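Side-chain contacts in capsule biosynthesis protein capD (Bacillus anthracis, PDB 3G9K), which cleaves the poly-gamma-D-glutamate capsule of the anthrax bacillus and transfers it to the amino group of meso-diaminopimelic acid in the peptidoglycan: residues E188-K191 with G192-G196; E256-K259 with D260-H263; T264-Y267 with M268-E272. All coordinates share one frame; numbering follows the deposited sequence.

Interaction 1: E188-K191 with G192-G196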
loop_
_atom_site.group_PDB
_atom_site.type_symbol
_atom_site.label_atom_id
_atom_site.label_comp_id
_atom_site.label_asym_id
_atom_site.label_seq_id
_atom_site.Cartn_x
_atom_site.Cartn_y
_atom_site.Cartn_z
ATOM N N GLU A 188 -24.676 11.787 0.710
ATOM C CA GLU A 188 -25.366 10.851 1.631
ATOM C C GLU A 188 -24.489 10.147 2.658
ATOM O O GLU A 188 -24.990 9.452 3.550
ATOM C CB GLU A 188 -26.136 9.804 0.816
ATOM C CG GLU A 188 -27.014 10.395 -0.287
ATOM C CD GLU A 188 -27.770 9.339 -1.044
ATOM O OE1 GLU A 188 -27.706 8.158 -0.620
ATOM O OE2 GLU A 188 -28.476 9.710 -2.012
ATOM N N GLY A 189 -23.188 10.341 2.573
ATOM C CA GLY A 189 -22.288 9.569 3.403
ATOM C C GLY A 189 -22.143 8.174 2.832
ATOM O O GLY A 189 -22.510 7.907 1.695
ATOM N N ALA A 190 -21.691 7.266 3.687
ATOM C CA ALA A 190 -21.429 5.895 3.296
ATOM C C ALA A 190 -22.666 5.180 2.808
ATOM O O ALA A 190 -22.579 4.302 1.915
ATOM C CB ALA A 190 -20.807 5.143 4.468
ATOM N N LYS A 191 -23.837 5.575 3.302
ATOM C CA LYS A 191 -25.107 5.055 2.769
ATOM C C LYS A 191 -25.242 5.215 1.267
ATOM O O LYS A 191 -25.945 4.441 0.622
ATOM C CB LYS A 191 -26.332 5.728 3.435
ATOM C CG LYS A 191 -26.543 5.298 4.901
ATOM C CD LYS A 191 -27.793 5.940 5.512
ATOM C CE LYS A 191 -28.109 5.329 6.883
ATOM N NZ LYS A 191 -28.562 3.901 6.762
ATOM N N GLY A 192 -24.616 6.252 0.713
ATOM C CA GLY A 192 -24.587 6.478 -0.719
ATOM C C GLY A 192 -23.898 5.397 -1.524
ATOM O O GLY A 192 -24.037 5.378 -2.720
ATOM N N PHE A 193 -23.068 4.589 -0.862
ATOM C CA PHE A 193 -22.361 3.448 -1.480
ATOM C C PHE A 193 -22.995 2.111 -1.050
ATOM O O PHE A 193 -23.252 1.277 -1.903
ATOM C CB PHE A 193 -20.893 3.493 -1.082
ATOM C CG PHE A 193 -20.022 2.420 -1.712
ATOM C CD1 PHE A 193 -19.368 2.652 -2.914
ATOM C CD2 PHE A 193 -19.785 1.212 -1.055
ATOM C CE1 PHE A 193 -18.546 1.705 -3.480
ATOM C CE2 PHE A 193 -18.951 0.253 -1.622
ATOM C CZ PHE A 193 -18.346 0.489 -2.828
ATOM N N TYR A 194 -23.235 1.935 0.271
ATOM C CA TYR A 194 -23.614 0.651 0.862
ATOM C C TYR A 194 -25.130 0.400 0.871
ATOM O O TYR A 194 -25.569 -0.652 1.278
ATOM C CB TYR A 194 -23.029 0.527 2.264
ATOM C CG TYR A 194 -21.519 0.473 2.302
ATOM C CD1 TYR A 194 -20.830 -0.720 2.102
ATOM C CD2 TYR A 194 -20.777 1.643 2.426
ATOM C CE1 TYR A 194 -19.457 -0.751 2.085
ATOM C CE2 TYR A 194 -19.430 1.632 2.428
ATOM C CZ TYR A 194 -18.742 0.423 2.260
ATOM O OH TYR A 194 -17.379 0.432 2.262
ATOM N N GLU A 195 -25.914 1.343 0.338
ATOM C CA GLU A 195 -27.360 1.194 0.225
ATOM C C GLU A 195 -27.756 1.914 -1.040
ATOM O O GLU A 195 -26.917 2.486 -1.710
ATOM C CB GLU A 195 -28.086 1.763 1.435
ATOM C CG GLU A 195 -27.654 1.175 2.772
ATOM C CD GLU A 195 -28.343 1.856 3.944
ATOM O OE1 GLU A 195 -29.501 2.266 3.804
ATOM O OE2 GLU A 195 -27.726 2.000 4.998
ATOM N N GLY A 196 -29.026 1.836 -1.408
ATOM C CA GLY A 196 -29.517 2.558 -2.565
ATOM C C GLY A 196 -29.063 2.006 -3.883
ATOM O O GLY A 196 -28.682 0.845 -4.003
#
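Lys-191 and Glu-195 run side by side in the same direction and close a salt bridge, with Lys-191 NZ 2.7 Å from Glu-195 OE2. The ammonium group comes to the syn side of that oxygen, 17° out of the carboxylate plane. The lysine chain is extended as far as CE and then turns at its last torsion (chi4 -69°), which folds NZ back onto the acid; its aliphatic part follows, Lys-191 CG lying 3.5 Å from Glu-195 OE2. One residue earlier in each segment, Ala-190 CB rests 4.1 Å from Tyr-194 CD2, and the carbonyl oxygen of Ala-190 sits at the edge of the tyrosine ring, near its plane.

That oxygen is gripped twice: Tyr-194 N reaches it at 3.0 Å in a nearly straight bond, while Phe-193 N comes in from above the carbonyl plane at 2.8 Å. CD2 of Phe-193 in turn lies over the centre of one face of the Tyr-194 ring. At the start of the turn Gly-192 N binds Gly-189 O, and Glu-188 OE1, paired with Lys-184, passes 3.5 Å from Gly-192 CA.

The second shell fixes the tyrosine from its far end, where Tyr-194 OH is hydrogen-bonded to Pro-102 O and Ala-106 N, and Glu-109 holds Ala-190 N. Helix 191-194 lies between helices 176-188 and 196-206 in the chain; Phe-193 and Tyr-194 pack on Val-105 of helix 104-115, and the ring of Phe-193 also meets that of Phe-33 of the other chain. The short syn approach of Lys-191 to Glu-195 fits a charged ammonium-carboxylate pair, each probably compensating part of the other's charge on the more exposed side of the turn.

Interaction 2: E256-K259 with D260-H263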
loop_
_atom_site.group_PDB
_atom_site.type_symbol
_atom_site.label_atom_id
_atom_site.label_comp_id
_atom_site.label_asym_id
_atom_site.label_seq_id
_atom_site.Cartn_x
_atom_site.Cartn_y
_atom_site.Cartn_z
ATOM N N GLU A 256 23.240 -10.059 11.383
ATOM C CA GLU A 256 24.220 -9.105 10.845
ATOM C C GLU A 256 24.480 -9.311 9.354
ATOM O O GLU A 256 25.630 -9.286 8.899
ATOM C CB GLU A 256 25.537 -9.199 11.611
ATOM C CG GLU A 256 25.414 -8.823 13.069
ATOM C CD GLU A 256 26.706 -9.053 13.818
ATOM O OE1 GLU A 256 27.281 -10.166 13.694
ATOM O OE2 GLU A 256 27.149 -8.120 14.523
ATOM N N VAL A 257 23.403 -9.510 8.596
ATOM C CA VAL A 257 23.516 -9.748 7.164
ATOM C C VAL A 257 24.110 -8.561 6.432
ATOM O O VAL A 257 24.656 -8.717 5.343
ATOM C CB VAL A 257 22.167 -10.080 6.529
ATOM C CG1 VAL A 257 21.676 -11.397 7.051
ATOM C CG2 VAL A 257 21.153 -8.962 6.806
ATOM N N TYR A 258 24.002 -7.375 7.030
ATOM C CA TYR A 258 24.561 -6.171 6.428
ATOM C C TYR A 258 26.081 -6.273 6.227
ATOM O O TYR A 258 26.618 -5.687 5.291
ATOM C CB TYR A 258 24.251 -4.934 7.261
ATOM C CG TYR A 258 24.721 -3.674 6.576
ATOM C CD1 TYR A 258 24.037 -3.170 5.468
ATOM C CD2 TYR A 258 25.881 -3.019 6.992
ATOM C CE1 TYR A 258 24.473 -2.009 4.817
ATOM C CE2 TYR A 258 26.332 -1.861 6.344
ATOM C CZ TYR A 258 25.626 -1.363 5.259
ATOM O OH TYR A 258 26.065 -0.216 4.625
ATOM N N LYS A 259 26.756 -6.998 7.117
ATOM C CA LYS A 259 28.205 -7.257 6.967
ATOM C C LYS A 259 28.542 -7.937 5.625
ATOM O O LYS A 259 29.662 -7.812 5.138
ATOM C CB LYS A 259 28.729 -8.082 8.152
ATOM C CG LYS A 259 28.755 -7.305 9.490
ATOM C CD LYS A 259 29.342 -8.139 10.645
ATOM C CE LYS A 259 29.693 -7.270 11.857
ATOM N NZ LYS A 259 30.090 -8.043 13.089
ATOM N N ASP A 260 27.576 -8.638 5.023
ATOM C CA ASP A 260 27.735 -9.240 3.682
ATOM C C ASP A 260 27.140 -8.431 2.522
ATOM O O ASP A 260 27.032 -8.952 1.410
ATOM C CB ASP A 260 27.088 -10.627 3.659
ATOM C CG ASP A 260 27.539 -11.503 4.808
ATOM O OD1 ASP A 260 28.747 -11.800 4.892
ATOM O OD2 ASP A 260 26.681 -11.896 5.628
ATOM N N VAL A 261 26.765 -7.172 2.750
ATOM C CA VAL A 261 26.000 -6.418 1.736
ATOM C C VAL A 261 26.760 -6.216 0.408
ATOM O O VAL A 261 26.153 -6.131 -0.662
ATOM C CB VAL A 261 25.489 -5.048 2.283
ATOM C CG1 VAL A 261 26.647 -4.085 2.544
ATOM C CG2 VAL A 261 24.486 -4.432 1.318
ATOM N N ASP A 262 28.083 -6.146 0.481
ATOM C CA ASP A 262 28.918 -6.026 -0.723
ATOM C C ASP A 262 29.174 -7.359 -1.425
ATOM O O ASP A 262 29.761 -7.374 -2.504
ATOM C CB ASP A 262 30.269 -5.383 -0.375
ATOM C CG ASP A 262 30.125 -3.985 0.196
ATOM O OD1 ASP A 262 29.120 -3.302 -0.100
ATOM O OD2 ASP A 262 31.033 -3.574 0.942
ATOM N N HIS A 263 28.744 -8.461 -0.821
ATOM C CA HIS A 263 28.964 -9.791 -1.372
ATOM C C HIS A 263 27.630 -10.471 -1.744
ATOM O O HIS A 263 27.036 -11.220 -0.952
ATOM C CB HIS A 263 29.779 -10.605 -0.371
ATOM C CG HIS A 263 31.147 -10.042 -0.140
ATOM N ND1 HIS A 263 32.154 -10.132 -1.081
ATOM C CD2 HIS A 263 31.670 -9.357 0.906
ATOM C CE1 HIS A 263 33.241 -9.539 -0.619
ATOM N NE2 HIS A 263 32.973 -9.059 0.585
#
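Tyr-258 and Val-261 meet across the 3-10 turn at residues 257-259, in the connection between helix 242-254, which ends in a Schellman motif at Glu-256, and helix 264-284. The backbone bonds have 3-10 spacing: Asp-260 N binds Val-257 O, and Val-261 N binds Tyr-258 O at 2.9 Å.

The tyrosine leaves the backbone pointing away from the following residues, but its ring returns alongside Val-261. From CB, with CG anti to the backbone N (chi1 -175°), the ring swings past the valine. CD1 is the first atom to touch, 4.0 Å from Val-261 CB. CE1 comes closer, 3.8 Å from Val-261 CG1, and CZ still lies against the same methyl. The methyl stands over one ring face, offset toward the rim, in a CH-pi contact 4.0 Å from the centroid and 19° off the normal. A chi1 of 68° sets CG1 between the valine's own N and carbonyl carbon, and also presses it to 3.2 Å from Tyr-258 O. The ring also stacks with His-95 of the other chain, whose Lys-97 packs on both Tyr-258 and Val-261.

On the other side of the turn, Asp-260 lays its CB 3.5 Å from Val-257 O, and its OD2 forms a salt bridge with Lys-270 of the next helix. A type I turn that starts at Asp-260 ends on His-263, the N-cap of that helix. From the end of the 3-10 turn the extended chain of Lys-259 reaches back to Glu-256 in a salt bridge whose hydrogen bond is weak, NZ of Lys-259 lying 3.3 Å from OE2 of Glu-256.

Interaction 3: T264-Y267 with M268-E272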
loop_
_atom_site.group_PDB
_atom_site.type_symbol
_atom_site.label_atom_id
_atom_site.label_comp_id
_atom_site.label_asym_id
_atom_site.label_seq_id
_atom_site.Cartn_x
_atom_site.Cartn_y
_atom_site.Cartn_z
ATOM N N THR A 264 27.200 -10.217 -2.978
ATOM C CA THR A 264 25.811 -10.414 -3.406
ATOM C C THR A 264 25.217 -11.806 -3.179
ATOM O O THR A 264 24.117 -11.932 -2.621
ATOM C CB THR A 264 25.664 -10.024 -4.880
ATOM O OG1 THR A 264 26.101 -8.671 -5.028
ATOM C CG2 THR A 264 24.223 -10.148 -5.348
ATOM N N ALA A 265 25.935 -12.849 -3.598
ATOM C CA ALA A 265 25.441 -14.208 -3.410
ATOM C C ALA A 265 25.220 -14.520 -1.922
ATOM O O ALA A 265 24.272 -15.222 -1.570
ATOM C CB ALA A 265 26.400 -15.223 -4.040
ATOM N N THR A 266 26.084 -13.997 -1.050
ATOM C CA THR A 266 25.940 -14.236 0.388
ATOM C C THR A 266 24.744 -13.463 0.948
ATOM O O THR A 266 23.956 -13.985 1.738
ATOM C CB THR A 266 27.197 -13.812 1.176
ATOM O OG1 THR A 266 28.360 -14.383 0.574
ATOM C CG2 THR A 266 27.113 -14.257 2.638
ATOM N N TYR A 267 24.639 -12.200 0.542
ATOM C CA TYR A 267 23.556 -11.344 0.992
ATOM C C TYR A 267 22.232 -11.965 0.586
ATOM O O TYR A 267 21.344 -12.119 1.425
ATOM C CB TYR A 267 23.688 -9.922 0.421
ATOM C CG TYR A 267 22.796 -8.891 1.123
ATOM C CD1 TYR A 267 23.042 -8.520 2.447
ATOM C CD2 TYR A 267 21.722 -8.276 0.458
ATOM C CE1 TYR A 267 22.244 -7.577 3.103
ATOM C CE2 TYR A 267 20.908 -7.313 1.110
ATOM C CZ TYR A 267 21.172 -6.981 2.434
ATOM O OH TYR A 267 20.403 -6.037 3.113
HETATM N N MSE A 268 22.135 -12.349 -0.683
HETATM C CA MSE A 268 20.894 -12.916 -1.217
HETATM C C MSE A 268 20.528 -14.222 -0.534
HETATM O O MSE A 268 19.381 -14.413 -0.124
HETATM C CB MSE A 268 20.980 -13.120 -2.732
HETATM C CG MSE A 268 20.963 -11.836 -3.527
HETATM SE SE MSE A 268 21.134 -12.103 -5.439
HETATM C CE MSE A 268 19.521 -13.102 -5.780
ATOM N N SER A 269 21.513 -15.063 -0.398
ATOM C CA SER A 269 21.253 -16.351 0.212
ATOM C C SER A 269 20.807 -16.197 1.675
ATOM O O SER A 269 19.874 -16.864 2.101
ATOM C CB SER A 269 22.476 -17.272 0.086
ATOM O OG SER A 269 22.196 -18.518 0.695
ATOM N N LYS A 270 21.436 -15.294 2.399
ATOM C CA LYS A 270 21.113 -15.073 3.795
ATOM C C LYS A 270 19.727 -14.439 3.953
ATOM O O LYS A 270 19.096 -14.580 4.947
ATOM C CB LYS A 270 22.187 -14.221 4.460
ATOM C CG LYS A 270 23.433 -14.991 4.914
ATOM C CD LYS A 270 24.434 -14.105 5.599
ATOM C CE LYS A 270 25.479 -14.882 6.411
ATOM N NZ LYS A 270 26.356 -14.036 7.231
HETATM N N MSE A 271 19.318 -13.603 2.958
HETATM C CA MSE A 271 17.988 -12.992 2.942
HETATM C C MSE A 271 16.926 -14.038 2.617
HETATM O O MSE A 271 15.824 -14.008 3.181
HETATM C CB MSE A 271 17.919 -11.822 1.949
HETATM C CG MSE A 271 18.431 -10.492 2.498
HETATM SE SE MSE A 271 17.497 -9.928 4.133
HETATM C CE MSE A 271 18.501 -8.309 4.475
ATOM N N GLU A 272 17.305 -15.036 1.774
ATOM C CA GLU A 272 16.370 -16.061 1.419
ATOM C C GLU A 272 16.069 -16.859 2.636
ATOM O O GLU A 272 14.988 -17.312 2.818
ATOM C CB GLU A 272 16.949 -16.994 0.379
ATOM C CG GLU A 272 15.990 -18.021 -0.163
ATOM C CD GLU A 272 15.818 -19.263 0.705
ATOM O OE1 GLU A 272 16.753 -19.641 1.392
ATOM O OE2 GLU A 272 14.735 -19.840 0.687
#
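Tyr-267 O accepts the backbone N of Met-271 in one of four successive i to i+4 bonds, beginning with Met-268 N to Thr-264 O at 2.8 Å, that make this the first turns of helix 264-284. The same spacing sets three pairs of side chains next to each other.

Met-268 and Met-271 are selenomethionines. In the pair Tyr-267/Met-271 the phenol ring meets the end of the longer chain: Met-271 CE lies 3.6 Å from Tyr-267 CZ and 3.3 Å from Tyr-267 OH, and the selenium stands above the ring face at a distance, 5.5 Å from the centroid and 25° off the normal. The bend of Met-271 at its second torsion (chi2 -57°) turns the selenium and methyl along the ring, while CG lies over the same ring, offset toward the rim. Asp-91 of the other chain hydrogen-bonds Tyr-267 OH, so the ring is held at its tip as well as along its face.

Round the helix, Thr-264 CG2 touches the selenium of Met-268 at 3.7 Å, and Met-268 packs on Phe-109 of the other chain. Thr-266 CG2 lies alongside the aliphatic part of Lys-270, 4.0 Å from CD. Full extension beyond CG carries the lysine's ammonium past the threonine to Asp-260.

Val-257 packs against Tyr-267, Lys-270 and Met-271 from the preceding loop, while Pro-88 of the other chain lies on Tyr-267 and Glu-129 of the other chain on Ala-265. The pairing of Tyr-267 with Met-271 is a Met-aromatic contact of the i to i+4 kind, here built into an alpha-helix at the interface between the two chains.

In the fold
Interactions 2 and 3 form one unit, their centres 8 Å apart, because the loop of 256-263 folds against the first turns of helix 264-284. They are tied by the Asp-260 OD2 to Lys-270 NZ salt bridge, 2.7 Å long, and by Asp-260 CG packing on Thr-266 CG2 at 3.5 Å. Both border the other chain, which interaction 1 also touches, through Phe-193. Interaction 1 lies across the chain's centre, its centre 53 Å from interaction 2's and 50 Å from interaction 3's. This chain is the N-terminal part of a gamma-glutamyltransferase-family proenzyme; as in relatives, the catalytic threonine is expected to begin the second chain, so none of these contacts is itself the nucleophile site.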